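Local coordinates for protein aldose 1-epimerase (Escherichia coli, PDB 3NRE) that probably interconverts the alpha and beta anomers of aldose sugars, as expected of a putative aldose 1-epimerase of the galactose mutarotase superfamily, at residues 129-134 / 281-286; 161-166 / 188-193. One frame throughout, in Å; residues are numbered along the deposited sequence. Where two conformers were deposited one is given.

In the fold
Contact 1 (129-134 with 281-286) and contact 2 (161-166 with 188-193) both reach the same antiparallel sheet, contact 1 in its middle and contact 2, largely loop, at its margin. Their centres lie about 23 Å apart and their nearest atoms about 11 Å apart, so they do not touch; strands 220-227 and 210-215 come between strand 279-290 and strand 159-162. Along the chain contact 2 is nested within the long loop closed by contact 1, whose segments are 147 residues apart at their closest ends. The centre of contact 1 is about 11 Å, that of contact 2 about 18 Å, from the centre of the chain. A PEG molecule, probably from crystallisation, lies about 6 Å from the side chain of P192.

Contact 1 of 2, residues 129-134 / 281-286; sequences TVTLSV and TSEMSL
T129 sets its methyl CG2 opposite its own backbone N, while E283 turns CG trans to its N (chi1 178°) and runs on extended; the methyl thus rests on the glutamate stem as the two side chains pass at a slant, T129 CG2 lying 3.4 Å from E283 CD. Farther along this partly exposed face, T131 and T281 were each modelled in two conformers. In one of them the methyls meet, T131 CG2 to T281 CG2 at 3.5 Å, and two hydroxyls hydrogen-bond, S133 OG to T281 OG1 at 3.0 Å. Beta-branched threonine suits an extended strand here: its methyl packs against the neighbour while its hydroxyl remains compatible with a face not fully buried.

The backbones run antiparallel at 165°, and the pairs V130-M284 and L132-S282 are hydrogen-bonded in both directions. V130 N reaches M284 O at 2.9 Å with an angle of 166° at the hydrogen, and S282 N meets L132 O at 2.9 Å. The non-hydrogen-bonded pair T131-E283 lies between them, with T129-S285 and S133-T281 beyond; at T131, E283 and T281 a CA-H also approaches a carbonyl across the seam, E283 CA lying 3.3 Å from V130 O.

The other face carries V130, L132, S282 and M284, all buried and all touching W148 of strand 142-153. Branched V130 and L132 suit this largely apolar layer, and the long chain of methionine, here selenomethionine at M284, fills it; S282 is small enough to fit, and its buried hydroxyl is satisfied by T146 OG1. Strand 114-123 flanks 129-134, and strand 220-227 flanks 281-286. A central antiparallel pair with one largely apolar face packed on a second sheet is characteristic of the beta-sandwich of galactose mutarotase-like proteins.

Contact 2 of 2, residues 161-166 / 188-193; sequences QAQASG and DFNQPA
F189 O receives A162 N at 2.7 Å, from above the carbonyl plane, and the CA-H of Q161, with Q161 CA 3.1 Å from F189 O. Beside it an Asx turn, in the loop leading to edge strand 193-194, is closed by N190 N donating to D188 OD1 at 3.1 Å. N190 ND2 also comes to D188 OD1, on the syn side but tilted well out of the carboxylate plane. N190 ND2 donates to A164 O at 3.0 Å, in the carbonyl plane on a lone pair; N190 OD1 accepts from A164 N at 3.0 Å, from above the plane of its own C=O. Asparagine suits this place because its short amide both donates to and accepts from one backbone residue, while D188 and A164 together fix its rotation.

The F189 ring leads away into the interior, against I160, Y233 and I235, as fits a large apolar group, and small A164 packs on Y233. In one of two conformers, Q161, extended with CG trans to its N (chi1 -173°), lies alongside P192, Q161 CD 3.7 Å from P192 CD, and Q161 NE2 donates to N190 O at 2.8 Å, the acceptor only 9° out of the glutamine amide plane.

Contact 1 of 2, residues 129-134 / 281-286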
ATOM      1  N   THR A 129      -6.335 -10.271   7.566  1.00 25.32           N
ATOM      2  CA  THR A 129      -4.880 -10.217   7.725  1.00 29.31           C
ATOM      3  C   THR A 129      -4.237 -10.528   6.360  1.00 27.69           C
ATOM      4  O   THR A 129      -4.561 -11.519   5.701  1.00 29.86           O
ATOM      5  CB  THR A 129      -4.380 -11.224   8.795  1.00 31.17           C
ATOM      6  OG1 THR A 129      -5.074 -11.003  10.035  1.00 33.48           O
ATOM      7  CG2 THR A 129      -2.875 -11.091   9.038  1.00 32.95           C
ATOM      8  N   VAL A 130      -3.304  -9.684   5.956  1.00 24.69           N
ATOM      9  CA  VAL A 130      -2.596  -9.833   4.695  1.00 24.31           C
ATOM     10  C   VAL A 130      -1.102  -9.796   5.019  1.00 26.92           C
ATOM     11  O   VAL A 130      -0.675  -8.941   5.780  1.00 28.42           O
ATOM     12  CB  VAL A 130      -2.905  -8.694   3.696  1.00 23.83           C
ATOM     13  CG1 VAL A 130      -2.214  -9.009   2.380  1.00 27.08           C
ATOM     14  CG2 VAL A 130      -4.453  -8.480   3.483  1.00 26.20           C
ATOM     15  N   THR A 131      -0.356 -10.757   4.487  1.00 23.91           N
ATOM     16  CA  THR A 131       1.053 -10.948   4.768  0.60 29.05           C
ATOM     17  C   THR A 131       1.850 -10.992   3.439  1.00 29.24           C
ATOM     18  O   THR A 131       1.533 -11.798   2.541  1.00 29.33           O
ATOM     19  CB  THR A 131       1.183 -12.279   5.573  0.60 32.11           C
ATOM     20  OG1 THR A 131       0.374 -12.198   6.765  0.60 26.69           O
ATOM     21  CG2 THR A 131       2.646 -12.642   5.945  0.60 36.39           C
ATOM     22  N   LEU A 132       2.869 -10.140   3.305  1.00 26.41           N
ATOM     23  CA  LEU A 132       3.794 -10.178   2.181  1.00 27.02           C
ATOM     24  C   LEU A 132       5.160 -10.664   2.680  1.00 29.84           C
ATOM     25  O   LEU A 132       5.647 -10.148   3.688  1.00 31.47           O
ATOM     26  CB  LEU A 132       3.965  -8.783   1.594  1.00 23.22           C
ATOM     27  CG  LEU A 132       2.950  -8.247   0.572  1.00 25.64           C
ATOM     28  CD1 LEU A 132       3.203  -6.764   0.461  1.00 25.85           C
ATOM     29  CD2 LEU A 132       3.061  -9.004  -0.797  1.00 24.27           C
ATOM     30  N   SER A 133       5.739 -11.654   1.988  1.00 28.04           N
ATOM     31  CA  SER A 133       7.056 -12.195   2.265  1.00 32.06           C
ATOM     32  C   SER A 133       7.825 -12.244   0.957  1.00 31.55           C
ATOM     33  O   SER A 133       7.361 -12.873  -0.007  1.00 31.05           O
ATOM     34  CB  SER A 133       6.986 -13.610   2.857  1.00 36.74           C
ATOM     35  OG  SER A 133       6.088 -13.651   3.953  1.00 45.79           O
ATOM     36  N   VAL A 134       8.998 -11.590   0.928  1.00 29.73           N
ATOM     37  CA  VAL A 134       9.750 -11.415  -0.301  1.00 29.01           C
ATOM     38  C   VAL A 134      11.143 -11.940  -0.102  1.00 34.09           C
ATOM     39  O   VAL A 134      11.738 -11.690   0.943  1.00 34.93           O
ATOM     40  CB  VAL A 134       9.762  -9.921  -0.759  1.00 28.58           C
ATOM     41  CG1 VAL A 134      10.296  -8.973   0.311  1.00 30.15           C
ATOM     42  CG2 VAL A 134      10.561  -9.725  -2.058  1.00 30.29           C
ATOM     43  N   THR A 281       9.372 -10.121   5.846  1.00 34.57           N
ATOM     44  CA  THR A 281       7.919 -10.287   5.872  0.70 35.01           C
ATOM     45  C   THR A 281       7.289  -9.111   6.602  1.00 36.40           C
ATOM     46  O   THR A 281       7.862  -8.568   7.556  1.00 34.64           O
ATOM     47  CB  THR A 281       7.524 -11.617   6.579  0.70 37.24           C
ATOM     48  OG1 THR A 281       8.134 -12.729   5.906  0.70 43.17           O
ATOM     49  CG2 THR A 281       6.006 -11.798   6.590  0.70 32.20           C
ATOM     50  N   SER A 282       6.127  -8.670   6.124  1.00 31.81           N
ATOM     51  CA  SER A 282       5.342  -7.656   6.854  1.00 32.57           C
ATOM     52  C   SER A 282       3.889  -8.092   6.825  1.00 31.53           C
ATOM     53  O   SER A 282       3.513  -8.805   5.928  1.00 27.64           O
ATOM     54  CB  SER A 282       5.478  -6.255   6.263  1.00 34.05           C
ATOM     55  OG  SER A 282       5.065  -6.205   4.938  1.00 38.10           O
ATOM     56  N   GLU A 283       3.089  -7.624   7.778  1.00 31.19           N
ATOM     57  CA  GLU A 283       1.684  -7.964   7.845  1.00 29.32           C
ATOM     58  C   GLU A 283       0.869  -6.682   8.043  1.00 32.31           C
ATOM     59  O   GLU A 283       1.294  -5.773   8.746  1.00 32.47           O
ATOM     60  CB  GLU A 283       1.479  -8.926   9.026  1.00 30.70           C
ATOM     61  CG  GLU A 283       0.063  -9.352   9.290  1.00 37.15           C
ATOM     62  CD  GLU A 283      -0.083 -10.029  10.645  1.00 49.27           C
ATOM     63  OE1 GLU A 283       0.455 -11.153  10.779  1.00 45.33           O
ATOM     64  OE2 GLU A 283      -0.718  -9.422  11.554  1.00 46.87           O
HETATM   65  N   MSE A 284      -0.310  -6.611   7.423  1.00 25.33           N
HETATM   66  CA  MSE A 284      -1.257  -5.543   7.695  1.00 28.49           C
HETATM   67  C   MSE A 284      -2.529  -6.241   8.120  1.00 29.74           C
HETATM   68  O   MSE A 284      -2.940  -7.175   7.432  1.00 30.24           O
HETATM   69  CB  MSE A 284      -1.508  -4.760   6.413  1.00 27.53           C
HETATM   70  CG  MSE A 284      -2.691  -3.786   6.462  1.00 28.87           C
HETATM   71 SE   MSE A 284      -3.042  -2.799   4.889  0.75 26.04          SE
HETATM   72  CE  MSE A 284      -3.696  -4.161   3.697  1.00 26.58           C
ATOM     73  N   SER A 285      -3.163  -5.786   9.200  1.00 28.51           N
ATOM     74  CA  SER A 285      -4.479  -6.265   9.517  1.00 27.99           C
ATOM     75  C   SER A 285      -5.482  -5.125   9.511  1.00 31.79           C
ATOM     76  O   SER A 285      -5.150  -3.981   9.868  1.00 28.04           O
ATOM     77  CB  SER A 285      -4.488  -7.030  10.827  1.00 36.03           C
ATOM     78  OG  SER A 285      -4.321  -6.194  11.963  1.00 35.73           O
ATOM     79  N   LEU A 286      -6.696  -5.434   9.039  1.00 27.43           N
ATOM     80  CA  LEU A 286      -7.797  -4.475   9.066  1.00 27.51           C
ATOM     81  C   LEU A 286      -8.928  -5.094   9.860  1.00 28.49           C
ATOM     82  O   LEU A 286      -9.496  -6.087   9.446  1.00 28.53           O
ATOM     83  CB  LEU A 286      -8.257  -4.160   7.633  1.00 26.56           C
ATOM     84  CG  LEU A 286      -7.207  -3.591   6.658  1.00 27.37           C
ATOM     85  CD1 LEU A 286      -7.802  -3.479   5.245  1.00 28.30           C
ATOM     86  CD2 LEU A 286      -6.660  -2.263   7.168  1.00 28.47           C
TER

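Contact 2 of 2, residues 161-166 / 188-193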
ATOM      1  N   GLN A 161      -7.183   8.822  11.914  1.00 31.23           N
ATOM      2  CA  GLN A 161      -6.232   9.088  12.988  0.60 32.06           C
ATOM      3  C   GLN A 161      -5.030   8.184  12.762  1.00 28.39           C
ATOM      4  O   GLN A 161      -5.169   6.981  12.604  1.00 30.81           O
ATOM      5  CB  GLN A 161      -6.815   8.818  14.357  0.60 33.11           C
ATOM      6  CG  GLN A 161      -5.873   9.254  15.492  0.60 37.58           C
ATOM      7  CD  GLN A 161      -6.440   8.953  16.868  0.60 38.25           C
ATOM      8  OE1 GLN A 161      -7.433   8.218  17.004  0.60 43.07           O
ATOM      9  NE2 GLN A 161      -5.821   9.506  17.890  0.60 43.55           N
ATOM     10  N   ALA A 162      -3.856   8.793  12.661  1.00 29.89           N
ATOM     11  CA  ALA A 162      -2.630   8.071  12.346  1.00 28.26           C
ATOM     12  C   ALA A 162      -1.446   8.937  12.822  1.00 29.72           C
ATOM     13  O   ALA A 162      -1.170   9.983  12.258  1.00 29.53           O
ATOM     14  CB  ALA A 162      -2.512   7.811  10.824  1.00 26.61           C
ATOM     15  N   GLN A 163      -0.807   8.518  13.899  1.00 31.18           N
ATOM     16  CA  GLN A 163       0.323   9.250  14.489  1.00 31.93           C
ATOM     17  C   GLN A 163       1.351   9.696  13.467  1.00 32.98           C
ATOM     18  O   GLN A 163       1.685   8.937  12.585  1.00 31.19           O
ATOM     19  CB  GLN A 163       0.986   8.361  15.549  1.00 34.84           C
ATOM     20  CG  GLN A 163       2.273   8.917  16.159  1.00 38.07           C
ATOM     21  CD  GLN A 163       2.875   7.922  17.146  1.00 46.37           C
ATOM     22  OE1 GLN A 163       2.284   7.650  18.195  1.00 48.48           O
ATOM     23  NE2 GLN A 163       4.031   7.347  16.794  1.00 41.78           N
ATOM     24  N   ALA A 164       1.838  10.932  13.590  1.00 33.50           N
ATOM     25  CA  ALA A 164       2.861  11.462  12.711  1.00 34.37           C
ATOM     26  C   ALA A 164       3.611  12.577  13.401  1.00 34.48           C
ATOM     27  O   ALA A 164       3.015  13.394  14.109  1.00 38.98           O
ATOM     28  CB  ALA A 164       2.263  11.970  11.381  1.00 31.91           C
ATOM     29  N   SER A 165       4.926  12.587  13.214  1.00 35.56           N
ATOM     30  CA  SER A 165       5.772  13.625  13.799  1.00 38.17           C
ATOM     31  C   SER A 165       6.318  14.591  12.768  1.00 39.38           C
ATOM     32  O   SER A 165       7.122  15.468  13.130  1.00 37.72           O
ATOM     33  CB  SER A 165       6.936  12.970  14.565  1.00 40.77           C
ATOM     34  OG  SER A 165       7.788  12.299  13.659  1.00 41.57           O
ATOM     35  N   GLY A 166       5.947  14.381  11.490  1.00 31.79           N
ATOM     36  CA  GLY A 166       6.356  15.241  10.421  1.00 30.59           C
ATOM     37  C   GLY A 166       5.907  14.686   9.103  1.00 29.17           C
ATOM     38  O   GLY A 166       5.343  13.607   9.063  1.00 29.32           O
ATOM     39  N   ASP A 188      -2.889  17.025   9.824  1.00 31.99           N
ATOM     40  CA  ASP A 188      -2.484  16.511  11.137  1.00 32.89           C
ATOM     41  C   ASP A 188      -3.516  15.512  11.637  1.00 33.96           C
ATOM     42  O   ASP A 188      -4.599  15.900  12.130  1.00 35.61           O
ATOM     43  CB  ASP A 188      -2.336  17.679  12.150  1.00 36.55           C
ATOM     44  CG  ASP A 188      -1.689  17.239  13.464  1.00 44.66           C
ATOM     45  OD1 ASP A 188      -1.736  16.031  13.770  1.00 39.87           O
ATOM     46  OD2 ASP A 188      -1.158  18.109  14.219  1.00 52.60           O
ATOM     47  N   PHE A 189      -3.179  14.221  11.503  1.00 33.16           N
ATOM     48  CA  PHE A 189      -4.063  13.128  11.847  1.00 31.94           C
ATOM     49  C   PHE A 189      -3.665  12.466  13.158  1.00 32.88           C
ATOM     50  O   PHE A 189      -4.094  11.347  13.447  1.00 32.45           O
ATOM     51  CB  PHE A 189      -4.108  12.096  10.705  1.00 30.39           C
ATOM     52  CG  PHE A 189      -4.453  12.716   9.387  1.00 31.33           C
ATOM     53  CD1 PHE A 189      -5.719  13.242   9.178  1.00 34.77           C
ATOM     54  CD2 PHE A 189      -3.500  12.866   8.400  1.00 30.26           C
ATOM     55  CE1 PHE A 189      -6.029  13.859   7.920  1.00 32.36           C
ATOM     56  CE2 PHE A 189      -3.792  13.495   7.186  1.00 30.27           C
ATOM     57  CZ  PHE A 189      -5.065  13.998   6.959  1.00 32.66           C
ATOM     58  N   ASN A 190      -2.878  13.154  13.988  1.00 36.04           N
ATOM     59  CA  ASN A 190      -2.584  12.596  15.324  1.00 38.25           C
ATOM     60  C   ASN A 190      -3.846  12.368  16.169  1.00 36.89           C
ATOM     61  O   ASN A 190      -3.963  11.376  16.883  1.00 40.64           O
ATOM     62  CB  ASN A 190      -1.577  13.466  16.084  1.00 38.82           C
ATOM     63  CG  ASN A 190      -0.167  13.314  15.546  1.00 41.24           C
ATOM     64  OD1 ASN A 190       0.530  12.348  15.879  1.00 39.77           O
ATOM     65  ND2 ASN A 190       0.235  14.225  14.654  1.00 34.24           N
ATOM     66  N   GLN A 191      -4.793  13.301  16.062  1.00 43.32           N
ATOM     67  CA  GLN A 191      -6.174  13.131  16.605  1.00 43.70           C
ATOM     68  C   GLN A 191      -7.108  12.972  15.375  1.00 43.42           C
ATOM     69  O   GLN A 191      -6.799  13.495  14.300  1.00 40.16           O
ATOM     70  CB  GLN A 191      -6.590  14.348  17.443  1.00 50.06           C
ATOM     71  CG  GLN A 191      -5.871  14.489  18.826  1.00 57.35           C
ATOM     72  CD  GLN A 191      -5.944  13.197  19.657  1.00 63.25           C
ATOM     73  OE1 GLN A 191      -4.926  12.530  19.880  1.00 58.34           O
ATOM     74  NE2 GLN A 191      -7.161  12.813  20.067  1.00 59.17           N
ATOM     75  N   PRO A 192      -8.241  12.256  15.517  1.00 42.39           N
ATOM     76  CA  PRO A 192      -9.130  12.066  14.381  1.00 41.02           C
ATOM     77  C   PRO A 192      -9.437  13.363  13.631  1.00 40.53           C
ATOM     78  O   PRO A 192      -9.790  14.369  14.269  1.00 44.56           O
ATOM     79  CB  PRO A 192     -10.402  11.510  15.013  1.00 42.29           C
ATOM     80  CG  PRO A 192      -9.956  10.913  16.308  1.00 46.53           C
ATOM     81  CD  PRO A 192      -8.815  11.746  16.777  1.00 46.16           C
ATOM     82  N   ALA A 193      -9.326  13.346  12.304  1.00 36.01           N
ATOM     83  CA  ALA A 193      -9.526  14.561  11.528  1.00 35.91           C
ATOM     84  C   ALA A 193     -10.143  14.200  10.180  1.00 33.48           C
ATOM     85  O   ALA A 193      -9.897  13.135   9.675  1.00 31.08           O
ATOM     86  CB  ALA A 193      -8.178  15.263  11.313  1.00 36.71           C
TER